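Local coordinates for xylulose kinase (Escherichia coli, PDB 2ITM), which catalyses the ATP-dependent phosphorylation of D-xylulose to D-xylulose 5-phosphate, working as a homodimer of the FGGY kinase family, at residues I5-S10 with E29-S34; A74-G79 with A93-D98; L251-S256 with V390-G395. All coordinates share one frame; numbering follows the deposited sequence.

Contact 1: I5-S10 with E29-S34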
ATOM      1  N   ILE A   5     -34.626  22.359  13.559  1.00 25.97           N
ATOM      2  CA  ILE A   5     -34.183  21.065  14.057  1.00 17.67           C
ATOM      3  C   ILE A   5     -33.575  20.220  12.944  1.00 29.84           C
ATOM      4  O   ILE A   5     -34.147  20.092  11.872  1.00 28.13           O
ATOM      5  CB  ILE A   5     -35.344  20.302  14.667  1.00 25.49           C
ATOM      6  CG1 ILE A   5     -36.065  21.138  15.714  1.00 24.90           C
ATOM      7  CG2 ILE A   5     -34.867  19.009  15.264  1.00 21.48           C
ATOM      8  CD1 ILE A   5     -37.414  20.612  16.065  1.00 20.63           C
ATOM      9  N   ASP A   6     -32.423  19.627  13.223  1.00 23.08           N
ATOM     10  CA  ASP A   6     -31.815  18.650  12.328  1.00 13.40           C
ATOM     11  C   ASP A   6     -31.634  17.305  13.003  1.00 25.20           C
ATOM     12  O   ASP A   6     -30.799  17.140  13.882  1.00 24.13           O
ATOM     13  CB  ASP A   6     -30.494  19.161  11.776  1.00 24.47           C
ATOM     14  CG  ASP A   6     -29.789  18.145  10.906  1.00 25.44           C
ATOM     15  OD1 ASP A   6     -28.570  18.019  11.045  1.00 33.87           O
ATOM     16  OD2 ASP A   6     -30.359  17.443  10.059  1.00 25.44           O
ATOM     17  N   LEU A   7     -32.450  16.351  12.587  1.00 24.82           N
ATOM     18  CA  LEU A   7     -32.324  14.971  12.993  1.00 19.26           C
ATOM     19  C   LEU A   7     -31.275  14.285  12.147  1.00 33.44           C
ATOM     20  O   LEU A   7     -31.556  13.803  11.060  1.00 25.83           O
ATOM     21  CB  LEU A   7     -33.673  14.266  12.842  1.00 26.85           C
ATOM     22  CG  LEU A   7     -34.088  13.222  13.848  1.00 32.72           C
ATOM     23  CD1 LEU A   7     -35.122  12.309  13.277  1.00 23.03           C
ATOM     24  CD2 LEU A   7     -32.917  12.440  14.337  1.00 34.26           C
ATOM     25  N   GLY A   8     -30.059  14.250  12.662  1.00 21.58           N
ATOM     26  CA  GLY A   8     -28.986  13.542  12.015  1.00 26.17           C
ATOM     27  C   GLY A   8     -28.962  12.082  12.357  1.00 30.00           C
ATOM     28  O   GLY A   8     -29.883  11.559  12.964  1.00 23.37           O
ATOM     29  N   THR A   9     -27.896  11.414  11.953  1.00 25.23           N
ATOM     30  CA  THR A   9     -27.699  10.028  12.318  1.00 32.45           C
ATOM     31  C   THR A   9     -27.018   9.905  13.679  1.00 21.61           C
ATOM     32  O   THR A   9     -27.367   9.059  14.467  1.00 30.02           O
ATOM     33  CB  THR A   9     -26.902   9.292  11.244  1.00 32.47           C
ATOM     34  OG1 THR A   9     -27.369   9.670   9.950  1.00 34.88           O
ATOM     35  CG2 THR A   9     -27.216   7.833  11.283  1.00 39.13           C
ATOM     36  N   SER A  10     -26.057  10.770  13.938  1.00 28.37           N
ATOM     37  CA  SER A  10     -25.215  10.622  15.110  1.00 29.31           C
ATOM     38  C   SER A  10     -25.587  11.601  16.197  1.00 31.15           C
ATOM     39  O   SER A  10     -25.000  11.578  17.260  1.00 37.08           O
ATOM     40  CB  SER A  10     -23.756  10.811  14.741  1.00 45.45           C
ATOM     41  OG  SER A  10     -23.521  12.114  14.316  1.00 43.91           O
ATOM     42  N   GLU A  29     -27.512  17.010  20.821  1.00 35.79           N
ATOM     43  CA  GLU A  29     -27.664  15.816  21.635  1.00 35.43           C
ATOM     44  C   GLU A  29     -27.286  14.589  20.841  1.00 34.18           C
ATOM     45  O   GLU A  29     -27.640  14.463  19.686  1.00 33.05           O
ATOM     46  CB  GLU A  29     -29.097  15.679  22.120  1.00 30.25           C
ATOM     47  CG  GLU A  29     -29.527  16.721  23.138  1.00 27.53           C
ATOM     48  CD  GLU A  29     -28.974  16.429  24.503  1.00 48.78           C
ATOM     49  OE1 GLU A  29     -28.956  15.247  24.884  1.00 38.58           O
ATOM     50  OE2 GLU A  29     -28.552  17.377  25.182  1.00 53.52           O
ATOM     51  N   LYS A  30     -26.567  13.681  21.476  1.00 30.28           N
ATOM     52  CA  LYS A  30     -26.024  12.536  20.783  1.00 44.25           C
ATOM     53  C   LYS A  30     -27.053  11.454  20.570  1.00 40.39           C
ATOM     54  O   LYS A  30     -28.043  11.377  21.275  1.00 26.55           O
ATOM     55  CB  LYS A  30     -24.776  12.009  21.486  1.00 57.07           C
ATOM     56  CG  LYS A  30     -23.532  12.826  21.192  1.00 53.35           C
ATOM     57  CD  LYS A  30     -22.265  12.192  21.735  1.00 53.83           C
ATOM     58  CE  LYS A  30     -21.242  13.256  22.065  1.00 60.04           C
ATOM     59  NZ  LYS A  30     -19.862  12.869  21.706  1.00 58.03           N
ATOM     60  N   LEU A  31     -26.807  10.630  19.560  1.00 32.57           N
ATOM     61  CA  LEU A  31     -27.631   9.483  19.241  1.00 33.74           C
ATOM     62  C   LEU A  31     -26.740   8.255  19.059  1.00 43.58           C
ATOM     63  O   LEU A  31     -25.684   8.345  18.463  1.00 43.27           O
ATOM     64  CB  LEU A  31     -28.353   9.748  17.932  1.00 28.85           C
ATOM     65  CG  LEU A  31     -29.867   9.852  17.825  1.00 30.63           C
ATOM     66  CD1 LEU A  31     -30.558  10.135  19.106  1.00 34.70           C
ATOM     67  CD2 LEU A  31     -30.251  10.843  16.774  1.00 27.91           C
ATOM     68  N   THR A  32     -27.178   7.101  19.534  1.00 41.45           N
ATOM     69  CA  THR A  32     -26.527   5.851  19.152  1.00 43.25           C
ATOM     70  C   THR A  32     -27.133   5.199  17.924  1.00 36.14           C
ATOM     71  O   THR A  32     -28.258   5.475  17.557  1.00 35.38           O
ATOM     72  CB  THR A  32     -26.479   4.847  20.312  1.00 35.14           C
ATOM     73  OG1 THR A  32     -27.805   4.524  20.720  1.00 40.87           O
ATOM     74  CG2 THR A  32     -25.865   5.464  21.542  1.00 34.82           C
ATOM     75  N   VAL A  33     -26.361   4.319  17.306  1.00 38.80           N
ATOM     76  CA  VAL A  33     -26.849   3.479  16.228  1.00 33.41           C
ATOM     77  C   VAL A  33     -26.674   2.029  16.619  1.00 49.07           C
ATOM     78  O   VAL A  33     -25.762   1.679  17.358  1.00 40.49           O
ATOM     79  CB  VAL A  33     -26.068   3.718  14.943  1.00 35.97           C
ATOM     80  CG1 VAL A  33     -26.609   2.873  13.813  1.00 26.71           C
ATOM     81  CG2 VAL A  33     -26.076   5.176  14.583  1.00 35.04           C
ATOM     82  N   SER A  34     -27.566   1.189  16.128  1.00 36.01           N
ATOM     83  CA  SER A  34     -27.587  -0.196  16.525  1.00 37.16           C
ATOM     84  C   SER A  34     -27.425  -1.093  15.306  1.00 33.75           C
ATOM     85  O   SER A  34     -28.121  -0.942  14.317  1.00 28.24           O
ATOM     86  CB  SER A  34     -28.865  -0.511  17.287  1.00 27.14           C
ATOM     87  OG  SER A  34     -29.257  -1.845  17.090  1.00 38.42           O
TER
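L31 lays its side chain against the backbone of the turn that follows strand 2-7, and one of its methyls reaches the side chain of L7. Two points fix the overlap: L31 CB sits 3.7 Å from T9 O, and L31 CD2 meets L7 CD2 at 3.9 Å, the two leucines crossing at about a right angle. L31 CD2 is equally near G8 O, so this branch spans both the apolar end of the strand and the first carbonyl of the turn. Helix 45-62 takes part in the same cluster, with W48 on L7 and A51 on L31.

A single hydrogen bond joins the backbones: L31 N donates to S10 O over 3.1 Å, the donor standing 59° above the carbonyl plane and not on a lone pair. Further along, V33 has CG1 anti to its backbone N (chi1 -178°), which leaves CG2 beside that N and 4.1 Å from T9 O. The hydroxyl of T9 is engaged elsewhere, with W96 NE1.

The touching parts run 74° apart, segment 29-34 being loop from L31 onward. Strands 2-7, 11-17 and 23-30 are consecutive antiparallel neighbours. Strand 2-7, which carries D6, a residue thought important for activity, and the turn that follows it are consistent with the first phosphate-binding hairpin, between the first two strands, of the actin-like ATPase fold.

Contact 2: A74-G79 with A93-D98. With XUL (D-xylulose), chain C.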
ATOM      1  N   ALA A  74     -35.328  19.264   9.573  1.00 20.46           N
ATOM      2  CA  ALA A  74     -34.648  18.486   8.560  1.00 25.05           C
ATOM      3  C   ALA A  74     -34.125  17.179   9.152  1.00 26.83           C
ATOM      4  O   ALA A  74     -34.093  17.023  10.363  1.00 23.27           O
ATOM      5  CB  ALA A  74     -33.486  19.266   7.977  1.00 17.48           C
ATOM      6  N   GLY A  75     -33.726  16.258   8.293  1.00 24.27           N
ATOM      7  CA  GLY A  75     -33.486  14.893   8.704  1.00 30.18           C
ATOM      8  C   GLY A  75     -32.643  14.046   7.775  1.00 26.29           C
ATOM      9  O   GLY A  75     -32.670  14.203   6.566  1.00 19.28           O
ATOM     10  N   GLN A  76     -31.895  13.139   8.375  1.00 23.03           N
ATOM     11  CA  GLN A  76     -31.363  11.987   7.685  1.00 25.95           C
ATOM     12  C   GLN A  76     -32.402  11.358   6.765  1.00 21.10           C
ATOM     13  O   GLN A  76     -33.510  11.066   7.169  1.00 22.18           O
ATOM     14  CB  GLN A  76     -30.803  10.963   8.680  1.00 20.02           C
ATOM     15  CG  GLN A  76     -31.827  10.373   9.623  1.00 25.51           C
ATOM     16  CD  GLN A  76     -31.351   9.122  10.336  1.00 27.88           C
ATOM     17  OE1 GLN A  76     -31.144   8.095   9.722  1.00 22.14           O
ATOM     18  NE2 GLN A  76     -31.203   9.216  11.641  1.00 28.20           N
ATOM     19  N   MET A  77     -32.018  11.167   5.519  1.00 21.62           N
ATOM     20  CA  MET A  77     -32.950  10.788   4.479  1.00 17.46           C
ATOM     21  C   MET A  77     -33.205   9.278   4.490  1.00 24.65           C
ATOM     22  O   MET A  77     -32.450   8.530   5.076  1.00 20.81           O
ATOM     23  CB  MET A  77     -32.429  11.250   3.120  1.00 26.04           C
ATOM     24  CG  MET A  77     -32.088  12.739   3.047  1.00 17.46           C
ATOM     25  SD  MET A  77     -31.207  13.210   1.567  1.00 30.51           S
ATOM     26  CE  MET A  77     -32.497  13.063   0.393  1.00 13.24           C
ATOM     27  N   HIS A  78     -34.279   8.850   3.838  1.00 18.14           N
ATOM     28  CA  HIS A  78     -34.445   7.461   3.433  1.00 22.40           C
ATOM     29  C   HIS A  78     -34.713   6.416   4.519  1.00 22.14           C
ATOM     30  O   HIS A  78     -34.829   5.243   4.221  1.00 44.56           O
ATOM     31  CB  HIS A  78     -33.169   6.922   2.806  1.00 15.62           C
ATOM     32  CG  HIS A  78     -32.640   7.758   1.690  1.00 21.28           C
ATOM     33  ND1 HIS A  78     -33.384   8.072   0.578  1.00 27.48           N
ATOM     34  CD2 HIS A  78     -31.433   8.333   1.510  1.00 27.64           C
ATOM     35  CE1 HIS A  78     -32.658   8.810  -0.235  1.00 25.73           C
ATOM     36  NE2 HIS A  78     -31.472   8.985   0.309  1.00 22.18           N
ATOM     37  N   GLY A  79     -34.765   6.845   5.773  1.00 25.38           N
ATOM     38  CA  GLY A  79     -35.011   5.958   6.891  1.00 24.03           C
ATOM     39  C   GLY A  79     -36.449   5.474   6.858  1.00 30.28           C
ATOM     40  O   GLY A  79     -37.370   6.252   6.693  1.00 19.27           O
ATOM     41  N   ALA A  93     -36.230   1.600  13.129  1.00 25.82           N
ATOM     42  CA  ALA A  93     -36.019   2.269  11.862  1.00 23.13           C
ATOM     43  C   ALA A  93     -34.819   1.714  11.111  1.00 17.02           C
ATOM     44  O   ALA A  93     -33.745   1.587  11.652  1.00 26.60           O
ATOM     45  CB  ALA A  93     -35.905   3.763  12.050  1.00 18.48           C
ATOM     46  N   ILE A  94     -35.033   1.377   9.849  1.00 21.32           N
ATOM     47  CA  ILE A  94     -33.974   0.929   8.974  1.00 13.67           C
ATOM     48  C   ILE A  94     -33.360   2.093   8.209  1.00 30.43           C
ATOM     49  O   ILE A  94     -33.994   2.652   7.332  1.00 25.27           O
ATOM     50  CB  ILE A  94     -34.524  -0.096   7.983  1.00 24.40           C
ATOM     51  CG1 ILE A  94     -35.180  -1.257   8.711  1.00 31.17           C
ATOM     52  CG2 ILE A  94     -33.451  -0.562   7.033  1.00 22.14           C
ATOM     53  CD1 ILE A  94     -35.896  -2.147   7.813  1.00 25.00           C
ATOM     54  N   LEU A  95     -32.123   2.439   8.540  1.00 24.62           N
ATOM     55  CA  LEU A  95     -31.544   3.701   8.116  1.00 18.69           C
ATOM     56  C   LEU A  95     -30.978   3.740   6.692  1.00 34.50           C
ATOM     57  O   LEU A  95     -30.890   2.730   6.016  1.00 29.71           O
ATOM     58  CB  LEU A  95     -30.495   4.176   9.107  1.00 24.80           C
ATOM     59  CG  LEU A  95     -30.838   4.120  10.584  1.00 38.12           C
ATOM     60  CD1 LEU A  95     -29.720   4.752  11.364  1.00 18.80           C
ATOM     61  CD2 LEU A  95     -32.160   4.802  10.829  1.00 26.68           C
ATOM     62  N   TRP A  96     -30.584   4.931   6.267  1.00 23.13           N
ATOM     63  CA  TRP A  96     -30.013   5.158   4.952  1.00 24.88           C
ATOM     64  C   TRP A  96     -28.752   4.342   4.727  1.00 29.24           C
ATOM     65  O   TRP A  96     -28.489   3.917   3.622  1.00 31.89           O
ATOM     66  CB  TRP A  96     -29.700   6.644   4.765  1.00 26.47           C
ATOM     67  CG  TRP A  96     -28.679   7.117   5.709  1.00 21.98           C
ATOM     68  CD1 TRP A  96     -28.878   7.504   6.972  1.00 21.60           C
ATOM     69  CD2 TRP A  96     -27.277   7.198   5.481  1.00 29.68           C
ATOM     70  NE1 TRP A  96     -27.692   7.848   7.563  1.00 26.14           N
ATOM     71  CE2 TRP A  96     -26.689   7.663   6.660  1.00 32.07           C
ATOM     72  CE3 TRP A  96     -26.450   6.923   4.390  1.00 37.02           C
ATOM     73  CZ2 TRP A  96     -25.329   7.865   6.783  1.00 26.46           C
ATOM     74  CZ3 TRP A  96     -25.111   7.125   4.510  1.00 26.71           C
ATOM     75  CH2 TRP A  96     -24.558   7.597   5.695  1.00 41.89           C
ATOM     76  N   ASN A  97     -27.974   4.134   5.780  1.00 25.16           N
ATOM     77  CA  ASN A  97     -26.734   3.380   5.683  1.00 25.14           C
ATOM     78  C   ASN A  97     -26.859   1.890   6.005  1.00 37.13           C
ATOM     79  O   ASN A  97     -25.871   1.192   6.179  1.00 24.27           O
ATOM     80  CB  ASN A  97     -25.639   4.033   6.517  1.00 23.37           C
ATOM     81  CG  ASN A  97     -26.022   4.204   7.971  1.00 28.14           C
ATOM     82  OD1 ASN A  97     -25.195   4.535   8.795  1.00 29.72           O
ATOM     83  ND2 ASN A  97     -27.272   3.995   8.278  1.00 16.12           N
ATOM     84  N   ASP A  98     -28.095   1.417   6.067  1.00 33.63           N
ATOM     85  CA  ASP A  98     -28.401  -0.003   6.093  1.00 27.35           C
ATOM     86  C   ASP A  98     -28.246  -0.611   4.702  1.00 30.67           C
ATOM     87  O   ASP A  98     -28.696  -0.052   3.718  1.00 28.62           O
ATOM     88  CB  ASP A  98     -29.829  -0.195   6.601  1.00 27.69           C
ATOM     89  CG  ASP A  98     -30.123  -1.611   7.050  1.00 35.00           C
ATOM     90  OD1 ASP A  98     -30.481  -2.443   6.207  1.00 26.10           O
ATOM     91  OD2 ASP A  98     -30.056  -1.968   8.235  1.00 34.86           O
TER
HETATM   92  C1  XUL C4930     -28.296   9.974   0.188  1.00 94.04           C
HETATM   93  C2  XUL C4930     -27.519  10.955   1.050  1.00101.84           C
HETATM   94  C3  XUL C4930     -28.196  11.547   2.235  1.00 47.09           C
HETATM   95  C4  XUL C4930     -27.466  10.996   3.431  1.00 57.13           C
HETATM   96  C5  XUL C4930     -28.245  11.149   4.721  1.00 32.58           C
HETATM   97  O1  XUL C4930     -29.083  10.647  -0.760  1.00 49.32           O
HETATM   98  O2  XUL C4930     -26.113  10.855   1.099  1.00 96.61           O
HETATM   99  O3  XUL C4930     -29.487  11.012   2.252  1.00101.39           O
HETATM  100  O4  XUL C4930     -27.285   9.638   3.139  1.00 93.06           O
HETATM  101  O5  XUL C4930     -29.479  11.726   4.437  1.00 37.74           O
HETATM  102  O   HOH W   1     -32.076   7.305   7.466  1.00 20.62           O
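W96 packs its CB against M77 O, at 3.3 Å, and against H78 CB, joining two loops of the sugar pocket in the N-terminal domain of this actin-like ATPase fold. On the dense side the backbones meet directly: G79 CA directs a C-H toward I94 O over 3.5 Å, with an angle of 147° at the hydrogen. K131 NZ reinforces this edge by bonding to both H78 O and I94 O.

The Q76 side chain crosses W96 at about a right angle, its amide plane 78° from the indole. Its CG lies between the backbone N and the carbonyl carbon (chi1 63°) and the chain is extended beyond, bringing OE1 to the indole edge, in plane, 3.6 Å from W96 CD1. L95 CD2 approaches the same oxygen.

Looser packing is bridged by water. One molecule donates to Q76 OE1 and to M77 O and accepts from W96 N, so three polar groups that make no direct hydrogen bond with one another across the segments share a partner.

Toward D-xylulose, polar groups and an aromatic face both meet the sugar. M77 N donates to the sugar O5 over 2.8 Å, nearly straight, while D233, the probable proton acceptor, also bonds the sugar. H78 is anchored through ND1 to G173 O, and its NE2 is hydrogen-bonded to the sugar O1 at 3.1 Å. The indole has N97 CB against one face and, over the opposite face, the sugar O4, 3.1 Å from W96 CE3.

Contact 3: L251-S256 with V390-G395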
ATOM      1  N   LEU A 251     -20.029  22.485  -3.304  1.00 19.22           N
ATOM      2  CA  LEU A 251     -19.205  21.342  -2.964  1.00 30.05           C
ATOM      3  C   LEU A 251     -18.804  21.403  -1.507  1.00 27.42           C
ATOM      4  O   LEU A 251     -18.118  22.319  -1.090  1.00 22.56           O
ATOM      5  CB  LEU A 251     -17.956  21.291  -3.843  1.00 29.14           C
ATOM      6  CG  LEU A 251     -16.879  20.256  -3.534  1.00 33.26           C
ATOM      7  CD1 LEU A 251     -17.373  18.856  -3.776  1.00 26.43           C
ATOM      8  CD2 LEU A 251     -15.651  20.516  -4.355  1.00 40.01           C
ATOM      9  N   SER A 252     -19.251  20.428  -0.733  1.00 22.46           N
ATOM     10  CA  SER A 252     -18.928  20.413   0.677  1.00 28.25           C
ATOM     11  C   SER A 252     -17.770  19.494   0.975  1.00 34.04           C
ATOM     12  O   SER A 252     -17.896  18.283   0.918  1.00 31.46           O
ATOM     13  CB  SER A 252     -20.132  20.070   1.534  1.00 46.95           C
ATOM     14  OG  SER A 252     -19.823  20.166   2.909  1.00 42.90           O
ATOM     15  N   LEU A 253     -16.640  20.098   1.298  1.00 28.86           N
ATOM     16  CA  LEU A 253     -15.479  19.360   1.731  1.00 34.93           C
ATOM     17  C   LEU A 253     -15.483  19.210   3.246  1.00 37.26           C
ATOM     18  O   LEU A 253     -14.498  19.479   3.908  1.00 47.43           O
ATOM     19  CB  LEU A 253     -14.208  20.049   1.243  1.00 48.24           C
ATOM     20  CG  LEU A 253     -14.274  20.730  -0.125  1.00 47.72           C
ATOM     21  CD1 LEU A 253     -13.244  21.794  -0.235  1.00 61.26           C
ATOM     22  CD2 LEU A 253     -14.102  19.748  -1.229  1.00 34.20           C
ATOM     23  N   GLY A 254     -16.615  18.781   3.774  1.00 39.32           N
ATOM     24  CA  GLY A 254     -16.781  18.620   5.198  1.00 40.95           C
ATOM     25  C   GLY A 254     -16.520  17.198   5.631  1.00 46.33           C
ATOM     26  O   GLY A 254     -15.842  16.448   4.945  1.00 50.39           O
ATOM     27  N   THR A 255     -17.067  16.832   6.777  1.00 42.87           N
ATOM     28  CA  THR A 255     -16.933  15.481   7.283  1.00 46.58           C
ATOM     29  C   THR A 255     -17.782  14.544   6.471  1.00 56.24           C
ATOM     30  O   THR A 255     -17.571  13.342   6.474  1.00 59.90           O
ATOM     31  CB  THR A 255     -17.379  15.427   8.732  1.00 64.20           C
ATOM     32  OG1 THR A 255     -18.717  15.923   8.833  1.00 69.76           O
ATOM     33  CG2 THR A 255     -16.567  16.397   9.581  1.00 69.60           C
ATOM     34  N   SER A 256     -18.753  15.105   5.771  1.00 45.34           N
ATOM     35  CA  SER A 256     -19.483  14.347   4.787  1.00 47.24           C
ATOM     36  C   SER A 256     -19.459  15.062   3.460  1.00 38.28           C
ATOM     37  O   SER A 256     -19.909  16.187   3.357  1.00 44.83           O
ATOM     38  CB  SER A 256     -20.913  14.132   5.248  1.00 57.44           C
ATOM     39  OG  SER A 256     -21.760  15.118   4.712  1.00 63.59           O
ATOM     40  N   VAL A 390     -18.945  27.461  -8.381  1.00 28.04           N
ATOM     41  CA  VAL A 390     -19.242  26.473  -7.389  1.00 33.96           C
ATOM     42  C   VAL A 390     -18.918  27.009  -6.008  1.00 25.46           C
ATOM     43  O   VAL A 390     -17.799  27.358  -5.725  1.00 34.38           O
ATOM     44  CB  VAL A 390     -18.485  25.175  -7.662  1.00 20.17           C
ATOM     45  CG1 VAL A 390     -18.562  24.252  -6.485  1.00 44.07           C
ATOM     46  CG2 VAL A 390     -19.024  24.510  -8.886  1.00 28.30           C
ATOM     47  N   THR A 391     -19.938  27.078  -5.174  1.00 34.10           N
ATOM     48  CA  THR A 391     -19.749  27.355  -3.785  1.00 34.33           C
ATOM     49  C   THR A 391     -18.979  26.290  -3.066  1.00 32.28           C
ATOM     50  O   THR A 391     -19.293  25.119  -3.157  1.00 38.97           O
ATOM     51  CB  THR A 391     -21.079  27.645  -3.096  1.00 43.72           C
ATOM     52  OG1 THR A 391     -21.351  29.039  -3.171  1.00 29.49           O
ATOM     53  CG2 THR A 391     -20.958  27.428  -1.623  1.00 26.28           C
ATOM     54  N   LEU A 392     -17.968  26.708  -2.334  1.00 34.36           N
ATOM     55  CA  LEU A 392     -17.035  25.790  -1.729  1.00 21.01           C
ATOM     56  C   LEU A 392     -17.011  26.033  -0.230  1.00 41.58           C
ATOM     57  O   LEU A 392     -16.623  27.075   0.226  1.00 36.29           O
ATOM     58  CB  LEU A 392     -15.659  25.998  -2.343  1.00 32.11           C
ATOM     59  CG  LEU A 392     -14.525  25.042  -2.028  1.00 41.14           C
ATOM     60  CD1 LEU A 392     -14.861  23.604  -2.322  1.00 60.24           C
ATOM     61  CD2 LEU A 392     -13.313  25.456  -2.771  1.00 36.84           C
ATOM     62  N   ILE A 393     -17.452  25.039   0.526  1.00 36.98           N
ATOM     63  CA  ILE A 393     -17.507  25.144   1.968  1.00 31.87           C
ATOM     64  C   ILE A 393     -17.047  23.865   2.646  1.00 35.44           C
ATOM     65  O   ILE A 393     -16.849  22.851   1.998  1.00 32.51           O
ATOM     66  CB  ILE A 393     -18.918  25.505   2.430  1.00 41.36           C
ATOM     67  CG1 ILE A 393     -19.924  24.491   1.910  1.00 35.82           C
ATOM     68  CG2 ILE A 393     -19.290  26.898   1.978  1.00 37.39           C
ATOM     69  CD1 ILE A 393     -21.043  24.294   2.793  1.00 36.51           C
ATOM     70  N   GLY A 394     -16.888  23.937   3.963  1.00 36.46           N
ATOM     71  CA  GLY A 394     -16.482  22.798   4.757  1.00 28.60           C
ATOM     72  C   GLY A 394     -15.045  22.927   5.199  1.00 37.44           C
ATOM     73  O   GLY A 394     -14.300  23.712   4.645  1.00 36.64           O
ATOM     74  N   GLY A 395     -14.660  22.152   6.202  1.00 36.84           N
ATOM     75  CA  GLY A 395     -13.325  22.219   6.753  1.00 52.17           C
ATOM     76  C   GLY A 395     -12.228  21.858   5.775  1.00 53.70           C
ATOM     77  O   GLY A 395     -11.135  22.401   5.844  1.00 55.94           O
TER
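Parallel strands 249-253 and 390-393 are neighbours in the mixed sheet of the C-terminal domain, here paired L251 with L392 and S252 with I393. Their short axes approach to 5.1 Å at 17°, and three backbone hydrogen bonds establish the register. L251 N donates to T391 O over 2.7 Å. I393 N returns a longer bond of 3.2 Å to L251 O, and L253 N closes the ladder on I393 O at 2.8 Å.

On the sheet face carrying L251 and L392, the two leucines, each with CG anti to the backbone N, lie side by side and point the same way, L251 CD2 being 3.8 Å from L392 CD1. L253 crosses L392 obliquely, and its CD1 presses to 3.2 Å from L392 CD1, closer than usual van der Waals contact. W402 of helix 400-410 also touches L253. With L253 CD1 gone, as in an alanine here, a gap is likely to open beside L392 CD1 and W402 would probably lose an apolar neighbour.

L253 is also the centre of an inverse gamma turn, beside G394. G394 CA passes 4.1 Å from G254 N, at backbone angles (phi 106°, psi 163°) that suit glycine. Register therefore rests on main-chain bonds, whereas the leucines pack against one another and glycine lets the chains close together at the strand ends.

Contacts 1 and 2 share the N-terminal domain, and both reach one sheet through the parallel neighbours 2-7 and 70-75, while strand 93-94 pairs elsewhere, with 42-43; I5 O to A74 N (2.7 Å) and L7 O to Q76 N (2.8 Å) are probable hydrogen bonds between them. Contact 3 pairs strands of the other domain, its centre about 21 Å from that of contact 1 and 22 Å from that of contact 2. Burial and chemistry differ. Contact 1 is partly buried, with one tilted backbone bond and a leucine pair; contact 2 is buried and mixes indole and loop packing with a bridging water and the sugar; contact 3 is buried, with a parallel ladder and aliphatic packing.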